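Local structure of YesW protein (Bacillus subtilis, 2ZUX) at residues 255-260 against 291-296; 264-269 against 284-289; 321-326 against 343-348. The protein cleaves the rhamnogalacturonan of plant cell-wall pectin by endo-acting elimination, as a calcium- or manganese-dependent polysaccharide lyase of family 11. All blocks are in the same frame, centred on the assembly; numbering follows the deposited sequence.

Contact 1: 255-260 against 291-296; sequences SDWGDS and KTMLVA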
# COMPACT_ATOMS: atom_id res chain seq x y z
N SER A 255 10.74 23.08 -17.50
CA SER A 255 11.16 24.13 -16.57
C SER A 255 10.03 24.69 -15.70
O SER A 255 10.32 25.31 -14.67
CB SER A 255 11.85 25.27 -17.33
OG SER A 255 10.95 25.86 -18.24
N ASP A 256 8.78 24.45 -16.08
CA ASP A 256 7.62 24.87 -15.27
C ASP A 256 7.69 24.28 -13.86
O ASP A 256 7.12 24.83 -12.91
CB ASP A 256 6.29 24.39 -15.89
CG ASP A 256 5.98 25.04 -17.23
OD1 ASP A 256 6.61 26.05 -17.60
OD2 ASP A 256 5.05 24.53 -17.91
N TRP A 257 8.37 23.15 -13.74
CA TRP A 257 8.34 22.36 -12.51
C TRP A 257 9.47 22.66 -11.55
O TRP A 257 9.47 22.17 -10.42
CB TRP A 257 8.29 20.87 -12.87
CG TRP A 257 7.09 20.56 -13.73
CD1 TRP A 257 7.02 20.59 -15.09
CD2 TRP A 257 5.77 20.24 -13.28
NE1 TRP A 257 5.76 20.29 -15.52
CE2 TRP A 257 4.97 20.06 -14.42
CE3 TRP A 257 5.20 20.06 -12.01
CZ2 TRP A 257 3.61 19.73 -14.34
CZ3 TRP A 257 3.84 19.74 -11.93
CH2 TRP A 257 3.07 19.56 -13.09
N GLY A 258 10.43 23.47 -11.99
CA GLY A 258 11.47 23.95 -11.08
C GLY A 258 12.91 23.60 -11.43
O GLY A 258 13.82 24.03 -10.74
N ASP A 259 13.11 22.82 -12.49
CA ASP A 259 14.45 22.61 -13.05
C ASP A 259 14.33 22.33 -14.54
O ASP A 259 13.23 22.07 -15.03
CB ASP A 259 15.23 21.50 -12.33
CG ASP A 259 14.58 20.12 -12.47
OD1 ASP A 259 14.49 19.59 -13.60
OD2 ASP A 259 14.18 19.57 -11.42
N SER A 260 15.45 22.38 -15.25
CA SER A 260 15.43 22.14 -16.70
C SER A 260 16.07 20.81 -17.10
O SER A 260 16.03 20.44 -18.28
CB SER A 260 16.09 23.31 -17.46
OG SER A 260 15.34 24.50 -17.29
N LYS A 291 6.17 23.54 -8.31
CA LYS A 291 4.85 23.36 -8.92
C LYS A 291 4.29 21.97 -8.65
O LYS A 291 5.00 20.96 -8.79
CB LYS A 291 4.90 23.61 -10.43
CG LYS A 291 3.55 23.46 -11.11
CD LYS A 291 3.61 23.76 -12.61
CE LYS A 291 2.25 23.51 -13.26
NZ LYS A 291 2.25 23.95 -14.68
N THR A 292 3.02 21.93 -8.26
CA THR A 292 2.34 20.71 -7.85
C THR A 292 0.96 20.68 -8.48
O THR A 292 0.23 21.68 -8.43
CB THR A 292 2.20 20.69 -6.31
OG1 THR A 292 3.50 20.69 -5.72
CG2 THR A 292 1.45 19.46 -5.84
N MET A 293 0.61 19.54 -9.07
CA MET A 293 -0.73 19.36 -9.63
C MET A 293 -1.31 18.02 -9.22
O MET A 293 -0.58 17.03 -9.09
CB MET A 293 -0.72 19.46 -11.16
CG MET A 293 -0.28 20.82 -11.70
SD MET A 293 -0.35 20.90 -13.50
CE MET A 293 -2.11 20.85 -13.78
N LEU A 294 -2.62 18.00 -9.01
CA LEU A 294 -3.37 16.77 -8.74
C LEU A 294 -4.59 16.75 -9.62
O LEU A 294 -5.27 17.77 -9.75
CB LEU A 294 -3.81 16.69 -7.27
CG LEU A 294 -2.74 16.61 -6.18
CD1 LEU A 294 -2.26 18.00 -5.76
CD2 LEU A 294 -3.29 15.88 -4.96
N VAL A 295 -4.86 15.61 -10.24
CA VAL A 295 -6.06 15.45 -11.07
C VAL A 295 -6.80 14.20 -10.62
O VAL A 295 -6.18 13.17 -10.33
CB VAL A 295 -5.71 15.36 -12.57
CG1 VAL A 295 -6.95 15.16 -13.41
CG2 VAL A 295 -4.98 16.62 -13.04
N ALA A 296 -8.12 14.31 -10.56
CA ALA A 296 -9.00 13.21 -10.20
C ALA A 296 -9.79 12.73 -11.41
O ALA A 296 -10.23 13.54 -12.24
CB ALA A 296 -9.94 13.62 -9.10
O HOH W 1 7.79 25.18 -10.20
O HOH W 2 3.56 22.61 -16.77
O HOH W 3 7.73 20.74 -8.77
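The indole of Trp257 carries the side chain of Lys291 across one face, while Met293 meets its six-membered ring obliquely, beyond the CH2 corner. Over that face CD of Lys291 stands 4.0 Å from the centroid of the six-membered ring and only 7° off its normal, a CH-pi contact, with CG lying above CE3 and CZ3. The lysine can lie there because its CG is anti to the backbone N (chi1 -179°) and the chain stays extended to its end. That carries NZ to 4.8 Å from the same centroid, 24° off the normal, which makes a cation-pi contact of the ammonium group. Met293 brings SD to 3.7 Å from Trp257 CH2, a Met-aromatic contact in which the two side chains cross at about a right angle.

No direct hydrogen bond joins residues 255-260 to 291-296; three waters do the polar work instead. One is held between Asp256 OD2, at 2.7 Å from the water, and Lys291 NZ, so the opposite charges, 4.3 Å apart from OD2 to NZ, communicate through it rather than by a salt bridge. OD2 also accepts from the backbone N of Asn253. A second water links Asp256 O with Lys291 N, and a third donates to both Trp257 O and Lys291 O. The indole NE1 is taken up by Arg251 O, which helps fix the ring's rotation.

This is packing of a loop against a propeller blade. Residues 255-257, the last part of a 3-10 segment, belong to the long connection between strands 241-246 and 268-273, and they rest on the start of strand 293-300. Trp257 also touches Val265 and Arg286, the latter on the adjoining strand 281-286, whereas Thr292 and Leu294 pack on Met346 of strand 346-348.

Contact 2: 264-269 against 284-289; sequences RVDRFL and MTRGYY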
# COMPACT_ATOMS: atom_id res chain seq x y z
N ARG A 264 12.23 17.46 -11.35
CA ARG A 264 10.98 17.82 -10.68
C ARG A 264 9.73 17.51 -11.50
O ARG A 264 8.69 17.13 -10.93
CB ARG A 264 11.03 19.30 -10.28
CG ARG A 264 11.94 19.55 -9.10
CD ARG A 264 12.39 21.00 -9.04
NE ARG A 264 13.23 21.28 -7.88
CZ ARG A 264 14.52 20.95 -7.77
NH1 ARG A 264 15.15 20.33 -8.76
NH2 ARG A 264 15.17 21.28 -6.66
N VAL A 265 9.84 17.65 -12.82
CA VAL A 265 8.74 17.39 -13.73
C VAL A 265 8.20 15.96 -13.61
O VAL A 265 7.01 15.73 -13.83
CB VAL A 265 9.17 17.68 -15.20
CG1 VAL A 265 10.35 16.82 -15.62
CG2 VAL A 265 8.00 17.51 -16.17
N ASP A 266 9.07 15.01 -13.24
CA ASP A 266 8.71 13.60 -13.29
C ASP A 266 8.57 13.00 -11.90
O ASP A 266 8.89 11.83 -11.68
CB ASP A 266 9.73 12.84 -14.14
CG ASP A 266 9.52 13.02 -15.64
OD1 ASP A 266 8.46 13.55 -16.04
OD2 ASP A 266 10.44 12.63 -16.39
N ARG A 267 8.04 13.79 -10.98
CA ARG A 267 7.79 13.34 -9.61
C ARG A 267 6.32 12.98 -9.48
O ARG A 267 5.48 13.86 -9.27
CB ARG A 267 8.21 14.41 -8.60
CG ARG A 267 9.71 14.68 -8.59
CD ARG A 267 10.47 13.48 -8.04
NE ARG A 267 11.88 13.80 -7.89
CZ ARG A 267 12.70 13.19 -7.04
NH1 ARG A 267 12.24 12.24 -6.25
NH2 ARG A 267 13.97 13.56 -6.97
N PHE A 268 6.01 11.70 -9.61
CA PHE A 268 4.62 11.25 -9.66
C PHE A 268 4.19 10.56 -8.38
O PHE A 268 4.99 9.86 -7.73
CB PHE A 268 4.43 10.28 -10.82
CG PHE A 268 4.71 10.88 -12.17
CD1 PHE A 268 3.76 11.68 -12.79
CD2 PHE A 268 5.94 10.69 -12.78
CE1 PHE A 268 4.01 12.25 -14.04
CE2 PHE A 268 6.21 11.25 -14.03
CZ PHE A 268 5.25 12.04 -14.65
N LEU A 269 2.92 10.74 -8.04
CA LEU A 269 2.22 9.93 -7.04
C LEU A 269 0.85 9.57 -7.60
O LEU A 269 0.45 10.07 -8.66
CB LEU A 269 2.10 10.67 -5.70
CG LEU A 269 3.39 11.17 -5.05
CD1 LEU A 269 3.05 12.12 -3.90
CD2 LEU A 269 4.24 9.99 -4.58
N MET A 284 -4.18 11.10 -9.90
CA MET A 284 -2.83 11.16 -10.46
C MET A 284 -2.24 12.51 -10.09
O MET A 284 -2.90 13.55 -10.29
CB MET A 284 -2.86 11.03 -11.99
CG MET A 284 -3.25 9.65 -12.50
SD MET A 284 -1.89 8.43 -12.29
CE MET A 284 -2.89 7.06 -11.77
N THR A 285 -1.02 12.51 -9.56
CA THR A 285 -0.36 13.76 -9.19
C THR A 285 0.98 13.91 -9.89
O THR A 285 1.60 12.93 -10.34
CB THR A 285 -0.16 13.90 -7.67
OG1 THR A 285 0.97 13.13 -7.25
CG2 THR A 285 -1.38 13.39 -6.92
N ARG A 286 1.45 15.15 -9.96
CA ARG A 286 2.72 15.45 -10.61
C ARG A 286 3.33 16.63 -9.91
O ARG A 286 2.66 17.65 -9.70
CB ARG A 286 2.50 15.76 -12.10
CG ARG A 286 3.78 15.87 -12.93
CD ARG A 286 3.48 15.98 -14.40
NE ARG A 286 4.63 15.58 -15.19
CZ ARG A 286 4.57 15.09 -16.43
NH1 ARG A 286 3.40 14.99 -17.05
NH2 ARG A 286 5.69 14.72 -17.04
N GLY A 287 4.60 16.50 -9.56
CA GLY A 287 5.32 17.55 -8.86
C GLY A 287 5.13 17.51 -7.35
O GLY A 287 4.09 17.08 -6.84
N TYR A 288 6.15 17.99 -6.64
CA TYR A 288 5.98 18.34 -5.24
C TYR A 288 7.01 19.31 -4.70
O TYR A 288 6.71 20.05 -3.77
CB TYR A 288 5.82 17.14 -4.30
CG TYR A 288 6.63 15.91 -4.58
CD1 TYR A 288 7.98 15.84 -4.27
CD2 TYR A 288 6.00 14.76 -5.08
CE1 TYR A 288 8.71 14.67 -4.50
CE2 TYR A 288 6.71 13.59 -5.30
CZ TYR A 288 8.07 13.56 -5.01
OH TYR A 288 8.77 12.39 -5.24
N TYR A 289 8.21 19.35 -5.27
CA TYR A 289 9.23 20.28 -4.76
C TYR A 289 8.87 21.74 -5.00
O TYR A 289 9.22 22.60 -4.19
CB TYR A 289 10.57 19.99 -5.40
CG TYR A 289 11.15 18.66 -5.02
CD1 TYR A 289 11.70 18.45 -3.76
CD2 TYR A 289 11.16 17.59 -5.93
CE1 TYR A 289 12.25 17.23 -3.40
CE2 TYR A 289 11.71 16.37 -5.58
CZ TYR A 289 12.25 16.19 -4.31
OH TYR A 289 12.80 14.97 -3.99
O HOH W 4 8.57 18.25 -8.24
O HOH W 5 3.35 14.38 -7.37
O HOH W 6 7.54 10.56 -6.68
O HOH W 7 0.80 10.43 -11.44
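Val265 O receives NE of Arg286 at 2.7 Å, an almost straight bond (171°) lying in the guanidinium plane. It ties the 3-10 turn leading into strand 268-273 to Arg286 on strand 281-286, beside the antiparallel hairpin that those strands form in a blade of the beta-propeller. The same guanidinium reaches Asp266 OD1 through NH2 at 3.2 Å, a more bent salt bridge, while NH1 pairs with Glu229 and Pro249 O. The Arg286 chain runs extended from an anti CG (chi1 -171°), alongside Phe268, whose CZ lies over one guanidinium face. A leucine in its place would probably leave Asp266 and Glu229 without their cationic mate and Val265 O without this donor.

Phe268 and Arg286 form a non-hydrogen-bonded pair, Leu269 and Thr285 a hydrogen-bonded one: Thr285 N donates to Leu269 O at 3.0 Å, but the return bond from Leu269 N is weak. Beyond the strands, Gly287 N donates a hydrogen bond to Arg267 O at 2.8 Å.

Arg267 bends at chi2 (-68°) and lies along both tyrosines. Its CB sits over the face of Tyr288, 3.9 Å from the ring centroid, and its NE, hydrogen-bonded to Asn263 OD1, comes at the edge of Tyr289. Last, Tyr289 OH lies over one face of the Arg267 guanidinium, 3.5 Å from CZ.

Contact 3: 321-326 against 343-348; sequences AGQGNH and FGSMAV. With CA (calcium ion), chain C.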
# COMPACT_ATOMS: atom_id res chain seq x y z
N ALA A 321 2.29 24.63 -3.38
CA ALA A 321 3.54 24.25 -4.01
C ALA A 321 4.56 23.90 -2.93
O ALA A 321 4.53 24.48 -1.85
CB ALA A 321 4.07 25.39 -4.86
N GLY A 322 5.47 22.98 -3.23
CA GLY A 322 6.62 22.72 -2.35
C GLY A 322 6.34 21.93 -1.08
O GLY A 322 7.19 21.88 -0.19
N GLN A 323 5.17 21.28 -1.01
CA GLN A 323 4.73 20.65 0.24
C GLN A 323 4.68 19.13 0.22
O GLN A 323 4.64 18.52 1.28
CB GLN A 323 3.35 21.20 0.66
CG GLN A 323 3.29 22.72 0.81
CD GLN A 323 4.40 23.26 1.68
OE1 GLN A 323 4.59 22.84 2.82
NE2 GLN A 323 5.16 24.20 1.13
N GLY A 324 4.66 18.53 -0.97
CA GLY A 324 4.44 17.09 -1.06
C GLY A 324 5.62 16.23 -0.65
O GLY A 324 6.79 16.65 -0.70
N ASN A 325 5.30 15.01 -0.25
CA ASN A 325 6.26 13.98 0.10
C ASN A 325 6.48 13.04 -1.09
O ASN A 325 5.78 13.12 -2.10
CB ASN A 325 5.69 13.13 1.23
CG ASN A 325 6.05 13.63 2.62
OD1 ASN A 325 6.30 14.83 2.84
ND2 ASN A 325 6.09 12.71 3.57
N HIS A 326 7.43 12.11 -0.96
CA HIS A 326 7.50 10.96 -1.87
C HIS A 326 6.44 9.90 -1.54
O HIS A 326 6.68 8.70 -1.68
CB HIS A 326 8.86 10.25 -1.78
CG HIS A 326 10.04 11.15 -1.86
ND1 HIS A 326 10.46 11.77 -3.03
CD2 HIS A 326 10.93 11.52 -0.91
CE1 HIS A 326 11.55 12.47 -2.78
NE2 HIS A 326 11.86 12.33 -1.50
N PHE A 343 -1.28 15.23 1.31
CA PHE A 343 -0.21 15.34 0.34
C PHE A 343 1.00 15.97 1.04
O PHE A 343 1.30 17.15 0.88
CB PHE A 343 -0.69 16.21 -0.84
CG PHE A 343 0.17 16.11 -2.07
CD1 PHE A 343 -0.04 15.09 -3.01
CD2 PHE A 343 1.17 17.05 -2.32
CE1 PHE A 343 0.76 15.01 -4.16
CE2 PHE A 343 1.94 16.97 -3.46
CZ PHE A 343 1.74 15.94 -4.38
N GLY A 344 1.69 15.17 1.85
CA GLY A 344 2.81 15.67 2.63
C GLY A 344 2.34 16.72 3.63
O GLY A 344 1.53 16.41 4.51
N SER A 345 2.84 17.94 3.48
CA SER A 345 2.54 19.03 4.40
C SER A 345 1.26 19.78 4.06
O SER A 345 0.87 20.72 4.75
CB SER A 345 3.71 20.01 4.44
OG SER A 345 4.85 19.38 5.00
N MET A 346 0.59 19.37 2.98
CA MET A 346 -0.67 20.00 2.61
C MET A 346 -1.79 18.96 2.50
O MET A 346 -1.53 17.75 2.55
CB MET A 346 -0.52 20.79 1.31
CG MET A 346 -0.44 19.92 0.08
SD MET A 346 0.05 20.85 -1.36
CE MET A 346 -0.95 20.09 -2.65
N ALA A 347 -3.02 19.44 2.38
CA ALA A 347 -4.16 18.55 2.21
C ALA A 347 -5.08 19.13 1.17
O ALA A 347 -5.19 20.36 1.04
CB ALA A 347 -4.89 18.34 3.51
N VAL A 348 -5.73 18.23 0.43
CA VAL A 348 -6.63 18.59 -0.67
C VAL A 348 -7.98 17.96 -0.38
O VAL A 348 -8.06 16.78 -0.02
CB VAL A 348 -6.07 18.09 -2.02
CG1 VAL A 348 -7.00 18.44 -3.18
CG2 VAL A 348 -4.68 18.65 -2.25
CA CA C . 13.00 13.56 -0.15
O HOH W 8 14.09 14.58 -1.73
O HOH W 9 14.66 12.24 -0.11
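Residues 321-326 carry no regular structure, yet Gln323 O meets the type II' turn Phe343-Met346: Ser345 N gives it a 2.9 Å hydrogen bond, straight at the N-H (178°) and approaching from above the carbonyl plane. The turn closes through paired backbone bonds between Phe343 and Met346. Gly344, at its corner, faces the loop with its CA 4.3 Å from Gly324 CA; a side chain there would collide with Gln323 O. Gly324 is also confined: a CB would run into Phe343 CE2, which already stands 3.5 Å from Gly324 CA.

Gln323 doubles back at chi2 (-50°), and its NE2 donates a hydrogen bond to Ala321 O at 3.1 Å, nearly in the amide plane, which fixes the amide's rotation about chi3. OE1 then lies 3.4 Å from Ser345 CB and accepts from Gly361 N, while Ser345 OG bonds Gly361 O. Lower on the same side chain, CB of Gln323 is 3.9 Å from Met346 SD. Asn325 lays its CG and OD1 against Gly344 CA, and OD1 is further held by Gln382 NE2.

At the end of 321-326, His326 points to a calcium ion, which its NE2 binds at 2.2 Å; two waters also bind the ion. His326 ND1 is hydrogen-bonded to Tyr288 OH, a second-shell bond that helps set the ring's rotation. Gly344 of the hairpin turn and Gly324 of the loop thus let the two backbones pack closely, and the loop then brings His326 to the calcium site that His362, Asp364 and Glu385 complete.

Overall arrangement
Contacts 1 and 2 both reach one blade sheet, through the neighbouring strands 293-300 and 281-286. Along the chain contact 2 is nested inside the loop closed by contact 1, and their centres lie about 6 Å apart; Met293 N to Arg286 O and Val295 N to Met284 O, both 2.9 Å, probably hydrogen-bond the two strands. Contact 3 follows in sequence, with only its segment 343-348 on the next sheet. Its centre is about 13 Å from that of contact 1 and about 11 Å from that of contact 2. Thr292 CG2 touches Phe343 CE2 at 3.5 Å. The side chain of Tyr289 comes within about 4 Å of a bound calcium ion. A bound rhamnose lies about 8 Å from the side chain of Arg267.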